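PDB 4OC9: putative O-acetylhomoserine (Thiol)-lyase from Campylobacter jejuni, which probably makes homocysteine from O-acetylhomoserine and sulfide, as a pyridoxal-phosphate-dependent enzyme of the trans-sulfuration family. Local coordinates for residues D[15-18]-D[19-23]; D[325-328]-D[329-332]. All blocks are in the same frame, centred on the assembly; numbering follows the deposited sequence.

Interaction 1: D[15-18]-D[19-23]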
ATOM      1  N   TYR D  15     -15.658  14.098   2.660  1.00 21.39           N
ATOM      2  CA  TYR D  15     -14.324  14.169   3.259  1.00 25.88           C
ATOM      3  C   TYR D  15     -14.019  15.653   3.590  1.00 32.40           C
ATOM      4  O   TYR D  15     -13.934  16.425   2.655  1.00 31.20           O
ATOM      5  CB  TYR D  15     -13.255  13.570   2.331  1.00 22.10           C
ATOM      6  CG  TYR D  15     -11.826  13.800   2.815  1.00 18.70           C
ATOM      7  CD1 TYR D  15     -11.328  13.132   3.935  1.00 17.82           C
ATOM      8  CD2 TYR D  15     -10.943  14.615   2.097  1.00 17.55           C
ATOM      9  CE1 TYR D  15     -10.030  13.343   4.375  1.00 16.91           C
ATOM     10  CE2 TYR D  15      -9.639  14.820   2.519  1.00 16.55           C
ATOM     11  CZ  TYR D  15      -9.179  14.179   3.643  1.00 15.46           C
ATOM     12  OH  TYR D  15      -7.887  14.390   4.069  1.00 13.45           O
ATOM     13  N   ASN D  16     -13.943  15.979   4.900  1.00 43.19           N
ATOM     14  CA  ASN D  16     -13.679  17.288   5.603  1.00 62.15           C
ATOM     15  C   ASN D  16     -12.317  17.728   5.820  1.00 63.54           C
ATOM     16  O   ASN D  16     -12.177  18.873   6.155  1.00 76.43           O
ATOM     17  CB  ASN D  16     -14.176  17.150   7.065  1.00 73.39           C
ATOM     18  CG  ASN D  16     -14.117  18.411   7.865  1.00 93.98           C
ATOM     19  OD1 ASN D  16     -13.568  18.462   9.018  1.00 97.67           O
ATOM     20  ND2 ASN D  16     -14.648  19.436   7.286  1.00108.85           N
ATOM     21  N   PHE D  17     -11.337  16.893   5.544  1.00 57.77           N
ATOM     22  CA  PHE D  17      -9.943  17.226   5.825  1.00 48.99           C
ATOM     23  C   PHE D  17      -9.825  17.067   7.337  1.00 45.26           C
ATOM     24  O   PHE D  17     -10.503  17.764   8.109  1.00 52.88           O
ATOM     25  CB  PHE D  17      -9.508  18.641   5.447  1.00 43.80           C
ATOM     26  CG  PHE D  17      -9.768  18.989   4.018  1.00 40.78           C
ATOM     27  CD1 PHE D  17      -9.009  18.438   3.022  1.00 38.13           C
ATOM     28  CD2 PHE D  17     -10.735  19.917   3.679  1.00 44.45           C
ATOM     29  CE1 PHE D  17      -9.257  18.738   1.698  1.00 41.64           C
ATOM     30  CE2 PHE D  17     -10.985  20.236   2.359  1.00 45.38           C
ATOM     31  CZ  PHE D  17     -10.246  19.639   1.363  1.00 44.43           C
ATOM     32  N   ASP D  18      -9.034  16.117   7.796  1.00 43.31           N
ATOM     33  CA  ASP D  18      -8.886  15.960   9.232  1.00 41.89           C
ATOM     34  C   ASP D  18      -7.945  17.083   9.761  1.00 32.61           C
ATOM     35  O   ASP D  18      -7.853  18.173   9.170  1.00 31.25           O
ATOM     36  CB  ASP D  18      -8.505  14.530   9.617  1.00 50.40           C
ATOM     37  CG  ASP D  18      -9.652  13.537   9.434  1.00 62.61           C
ATOM     38  OD1 ASP D  18     -10.836  13.931   9.369  1.00 65.18           O
ATOM     39  OD2 ASP D  18      -9.359  12.332   9.394  1.00 82.03           O
ATOM     40  N   THR D  19      -7.275  16.847  10.868  1.00 26.38           N
ATOM     41  CA  THR D  19      -6.410  17.846  11.445  1.00 26.43           C
ATOM     42  C   THR D  19      -5.269  18.272  10.516  1.00 22.48           C
ATOM     43  O   THR D  19      -4.919  19.443  10.437  1.00 19.73           O
ATOM     44  CB  THR D  19      -5.801  17.275  12.740  1.00 30.01           C
ATOM     45  OG1 THR D  19      -6.824  16.617  13.507  1.00 35.57           O
ATOM     46  CG2 THR D  19      -5.110  18.344  13.556  1.00 29.63           C
ATOM     47  N   GLN D  20      -4.710  17.301   9.810  1.00 20.75           N
ATOM     48  CA  GLN D  20      -3.577  17.527   8.906  1.00 20.24           C
ATOM     49  C   GLN D  20      -3.923  18.211   7.608  1.00 24.31           C
ATOM     50  O   GLN D  20      -3.045  18.705   6.895  1.00 26.94           O
ATOM     51  CB  GLN D  20      -2.915  16.186   8.588  1.00 19.76           C
ATOM     52  CG  GLN D  20      -2.468  15.419   9.827  1.00 18.93           C
ATOM     53  CD  GLN D  20      -1.492  16.206  10.667  1.00 17.46           C
ATOM     54  OE1 GLN D  20      -0.676  16.974  10.157  1.00 16.47           O
ATOM     55  NE2 GLN D  20      -1.508  15.954  11.955  1.00 19.67           N
ATOM     56  N   ARG D  21      -5.203  18.190   7.266  1.00 25.71           N
ATOM     57  CA  ARG D  21      -5.698  18.827   6.048  1.00 24.22           C
ATOM     58  C   ARG D  21      -5.050  18.347   4.742  1.00 19.94           C
ATOM     59  O   ARG D  21      -4.731  19.144   3.850  1.00 16.49           O
ATOM     60  CB  ARG D  21      -5.641  20.367   6.197  1.00 26.27           C
ATOM     61  CG  ARG D  21      -6.468  20.865   7.379  1.00 28.48           C
ATOM     62  CD  ARG D  21      -6.633  22.364   7.415  1.00 28.52           C
ATOM     63  NE  ARG D  21      -7.362  22.823   6.228  1.00 29.06           N
ATOM     64  CZ  ARG D  21      -8.686  22.856   6.107  1.00 26.52           C
ATOM     65  NH1 ARG D  21      -9.463  22.431   7.082  1.00 26.41           N
ATOM     66  NH2 ARG D  21      -9.234  23.310   4.989  1.00 28.70           N
ATOM     67  N   SER D  22      -4.859  17.037   4.654  1.00 17.80           N
ATOM     68  CA  SER D  22      -4.287  16.440   3.470  1.00 17.55           C
ATOM     69  C   SER D  22      -5.380  16.489   2.398  1.00 18.06           C
ATOM     70  O   SER D  22      -6.539  16.203   2.691  1.00 17.83           O
ATOM     71  CB  SER D  22      -3.883  15.002   3.721  1.00 16.88           C
ATOM     72  OG  SER D  22      -4.981  14.233   4.159  1.00 15.27           O
ATOM     73  N   ILE D  23      -5.016  16.889   1.177  1.00 16.16           N
ATOM     74  CA  ILE D  23      -5.984  16.987   0.087  1.00 15.91           C
ATOM     75  C   ILE D  23      -6.471  15.607  -0.287  1.00 15.71           C
ATOM     76  O   ILE D  23      -7.641  15.408  -0.595  1.00 14.19           O
ATOM     77  CB  ILE D  23      -5.403  17.742  -1.110  1.00 16.18           C
ATOM     78  CG1 ILE D  23      -5.151  19.186  -0.680  1.00 16.01           C
ATOM     79  CG2 ILE D  23      -6.388  17.739  -2.263  1.00 16.42           C
ATOM     80  CD1 ILE D  23      -4.469  20.008  -1.713  1.00 17.29           C
TER
HETATM   81  O   HOH W   1      -6.369  15.194   6.554  1.00 13.19           O
HETATM   82  O   HOH W   2      -9.204  20.649   9.289  1.00 28.01           O

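Interaction 2: D[325-328]-D[329-332]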
ATOM      1  N   ALA D 325     -30.348  -4.994 -31.522  1.00 15.48           N
ATOM      2  CA  ALA D 325     -31.661  -5.148 -30.887  1.00 16.23           C
ATOM      3  C   ALA D 325     -31.889  -4.258 -29.653  1.00 15.59           C
ATOM      4  O   ALA D 325     -33.021  -4.026 -29.271  1.00 16.71           O
ATOM      5  CB  ALA D 325     -31.869  -6.606 -30.494  1.00 16.70           C
ATOM      6  N   TYR D 326     -30.816  -3.800 -29.034  1.00 15.20           N
ATOM      7  CA  TYR D 326     -30.943  -2.965 -27.882  1.00 14.35           C
ATOM      8  C   TYR D 326     -30.667  -1.507 -28.186  1.00 13.62           C
ATOM      9  O   TYR D 326     -30.621  -0.699 -27.276  1.00 13.68           O
ATOM     10  CB  TYR D 326     -30.017  -3.495 -26.774  1.00 15.28           C
ATOM     11  CG  TYR D 326     -30.397  -4.900 -26.399  1.00 15.19           C
ATOM     12  CD1 TYR D 326     -31.495  -5.140 -25.592  1.00 15.42           C
ATOM     13  CD2 TYR D 326     -29.674  -5.999 -26.858  1.00 15.75           C
ATOM     14  CE1 TYR D 326     -31.880  -6.434 -25.278  1.00 15.79           C
ATOM     15  CE2 TYR D 326     -30.056  -7.306 -26.538  1.00 15.59           C
ATOM     16  CZ  TYR D 326     -31.153  -7.510 -25.749  1.00 14.89           C
ATOM     17  OH  TYR D 326     -31.513  -8.778 -25.400  1.00 16.01           O
ATOM     18  N   HIS D 327     -30.534  -1.167 -29.461  1.00 13.50           N
ATOM     19  CA  HIS D 327     -30.230   0.213 -29.874  1.00 15.12           C
ATOM     20  C   HIS D 327     -31.250   1.255 -29.390  1.00 14.99           C
ATOM     21  O   HIS D 327     -30.857   2.319 -28.919  1.00 14.22           O
ATOM     22  CB  HIS D 327     -29.981   0.289 -31.392  1.00 15.00           C
ATOM     23  CG  HIS D 327     -29.530   1.637 -31.869  1.00 15.09           C
ATOM     24  ND1 HIS D 327     -28.217   2.049 -31.809  1.00 15.21           N
ATOM     25  CD2 HIS D 327     -30.211   2.643 -32.473  1.00 14.58           C
ATOM     26  CE1 HIS D 327     -28.109   3.255 -32.345  1.00 14.63           C
ATOM     27  NE2 HIS D 327     -29.309   3.642 -32.743  1.00 14.44           N
ATOM     28  N   ASN D 328     -32.538   0.963 -29.525  1.00 16.66           N
ATOM     29  CA  ASN D 328     -33.592   1.886 -29.046  1.00 16.37           C
ATOM     30  C   ASN D 328     -33.560   2.063 -27.524  1.00 15.55           C
ATOM     31  O   ASN D 328     -33.731   3.164 -27.018  1.00 14.22           O
ATOM     32  CB  ASN D 328     -34.977   1.440 -29.491  1.00 15.50           C
ATOM     33  CG  ASN D 328     -35.206   1.666 -30.965  1.00 16.05           C
ATOM     34  OD1 ASN D 328     -34.560   2.513 -31.588  1.00 15.10           O
ATOM     35  ND2 ASN D 328     -36.158   0.938 -31.528  1.00 16.79           N
ATOM     36  N   LEU D 329     -33.350   0.966 -26.803  1.00 16.16           N
ATOM     37  CA  LEU D 329     -33.241   1.027 -25.342  1.00 16.76           C
ATOM     38  C   LEU D 329     -31.982   1.853 -24.990  1.00 15.83           C
ATOM     39  O   LEU D 329     -31.971   2.583 -23.997  1.00 14.71           O
ATOM     40  CB  LEU D 329     -33.181  -0.371 -24.734  1.00 18.23           C
ATOM     41  CG  LEU D 329     -34.514  -1.111 -24.840  1.00 18.84           C
ATOM     42  CD1 LEU D 329     -34.432  -2.587 -24.529  1.00 18.86           C
ATOM     43  CD2 LEU D 329     -35.503  -0.422 -23.907  1.00 21.06           C
ATOM     44  N   PHE D 330     -30.936   1.724 -25.802  1.00 13.28           N
ATOM     45  CA  PHE D 330     -29.714   2.469 -25.577  1.00 12.45           C
ATOM     46  C   PHE D 330     -30.004   3.953 -25.676  1.00 13.07           C
ATOM     47  O   PHE D 330     -29.668   4.715 -24.781  1.00 11.81           O
ATOM     48  CB  PHE D 330     -28.630   2.047 -26.576  1.00 11.69           C
ATOM     49  CG  PHE D 330     -27.473   2.995 -26.639  1.00 10.27           C
ATOM     50  CD1 PHE D 330     -26.607   3.132 -25.585  1.00 10.25           C
ATOM     51  CD2 PHE D 330     -27.206   3.690 -27.804  1.00 10.60           C
ATOM     52  CE1 PHE D 330     -25.515   3.998 -25.665  1.00 10.37           C
ATOM     53  CE2 PHE D 330     -26.102   4.533 -27.907  1.00  9.69           C
ATOM     54  CZ  PHE D 330     -25.261   4.684 -26.839  1.00  9.70           C
ATOM     55  N   LYS D 331     -30.622   4.355 -26.780  1.00 13.54           N
ATOM     56  CA  LYS D 331     -30.968   5.763 -26.985  1.00 15.15           C
ATOM     57  C   LYS D 331     -31.908   6.268 -25.895  1.00 15.49           C
ATOM     58  O   LYS D 331     -31.875   7.423 -25.522  1.00 15.85           O
ATOM     59  CB  LYS D 331     -31.623   5.985 -28.361  1.00 15.62           C
ATOM     60  CG  LYS D 331     -30.718   5.766 -29.577  1.00 16.27           C
ATOM     61  CD  LYS D 331     -29.564   6.763 -29.593  1.00 16.85           C
ATOM     62  CE  LYS D 331     -28.687   6.587 -30.819  1.00 16.80           C
ATOM     63  NZ  LYS D 331     -27.606   7.586 -30.918  1.00 17.06           N
ATOM     64  N   LYS D 332     -32.763   5.400 -25.391  1.00 17.35           N
ATOM     65  CA  LYS D 332     -33.716   5.797 -24.358  1.00 20.37           C
ATOM     66  C   LYS D 332     -33.108   6.040 -22.976  1.00 18.05           C
ATOM     67  O   LYS D 332     -33.448   7.009 -22.312  1.00 17.01           O
ATOM     68  CB  LYS D 332     -34.807   4.747 -24.224  1.00 22.07           C
ATOM     69  CG  LYS D 332     -35.872   5.125 -23.223  1.00 27.13           C
ATOM     70  CD  LYS D 332     -36.916   4.031 -23.080  1.00 36.90           C
ATOM     71  CE  LYS D 332     -37.964   4.413 -22.045  1.00 43.79           C
ATOM     72  NZ  LYS D 332     -38.936   3.311 -21.805  1.00 52.91           N
TER
HETATM   73  O   HOH W   3     -33.816  -1.631 -28.346  1.00  9.74           O

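Interaction 1: D[15-18]-D[19-23]
Between Asp18 and Arg21 the chain reverses through a type I beta turn, Thr19 and Gln20 at its corners, and the CA atoms of Phe17 and Arg21 end up 4.5 Å apart. The turn is closed by a long bond from Arg21 N to Asp18 O, 3.3 Å. Two waters help: one is shared by Asp18 N, Ser22 N and Tyr15 OH, the other links Asp18 O to Arg21 NH1. Tyr15, whose chi1 of 172° lays the ring beside its own carbonyl carbon, reaches across to the far limb of the turn with the backbone N of Phe17 over its ring, and its OH donates to Ser22 O at 2.6 Å. The same oxygen lies at the edge of the Phe17 ring, in its plane, 3.3 Å from CD1. Arg21 bends at chi3 (63°) so that its guanidinium comes alongside Phe17, whose CB lies over one face, toward the rim; Arg21 NH2 approaches the ring obliquely, 3.9 Å from Phe17 CD2, the two planes 46° apart. Arg21 NE is taken by Asn34 O of the second subunit, while Phe17 also packs on Leu364 of the third. This is a type I turn followed by Arg21 in the left-handed helical conformation, in an N-terminal arm packed against neighbouring subunits, consistent with the tetramers of the trans-sulfuration family.

Interaction 2: D[325-328]-D[329-332]
His327 turns its imidazole out with CG anti to N (chi1 -174°), and one helical turn on Lys331 kinks at its second torsion (chi2 -63°), so the two side chains run next to each other in the same direction. The aliphatic part of the lysine does the touching: CG lies over one face of the imidazole, and CE comes within 3.6 Å of His327 NE2. Their polar ends go to separate partners, His327 ND1 to Pro319 O and Lys331 NZ to Asn337 OD1. With NZ 4.7 Å from NE2, the lysine would probably discourage a positive charge on the ring. On another side of the helix, Leu329 CD1 meets the edge of the Tyr326 ring, 4.0 Å from CD1 of the tyrosine. Phe330 puts its CB 3.2 Å from His327 O and sends its ring inward, to Phe334, Ile161 and Ala339.

The backbone starts its helical bonding here. Phe330 N to Tyr326 O (2.9 Å), Lys331 N to His327 O (3.0 Å) and Lys332 N to Asn328 O (2.9 Å) follow in order, while a water bridges Ala325 O and Leu329 N, one step before the first direct bond. The Tyr326 hydroxyl bonds Asp133 and Lys107, which follow strands of the seven-stranded sheet. What results is the first turn of an alpha helix with Tyr326 at the N-cap, in the connection from strand 315-317 to strand 342-346, neighbours in the smaller sheet, and tied by that tyrosine to the larger sheet's loops.

Both contacts are local and partly buried, yet they sit in different parts of the subunit, centres 44 Å apart and nearest atoms about 31 Å apart, and they share no element. Interaction 1 is an irregular turn in the N-terminal arm, far from the chain centre, packed partly on its own chain and partly on two other subunits. Interaction 2 is regular helix within one chain, touched by no other protein chain of the assembly. Interaction 1 adds a tyrosine hydroxyl and waters to one long main-chain bond, whereas interaction 2 repeats main-chain helical bonds and uses side chains to reach the rest of its own subunit.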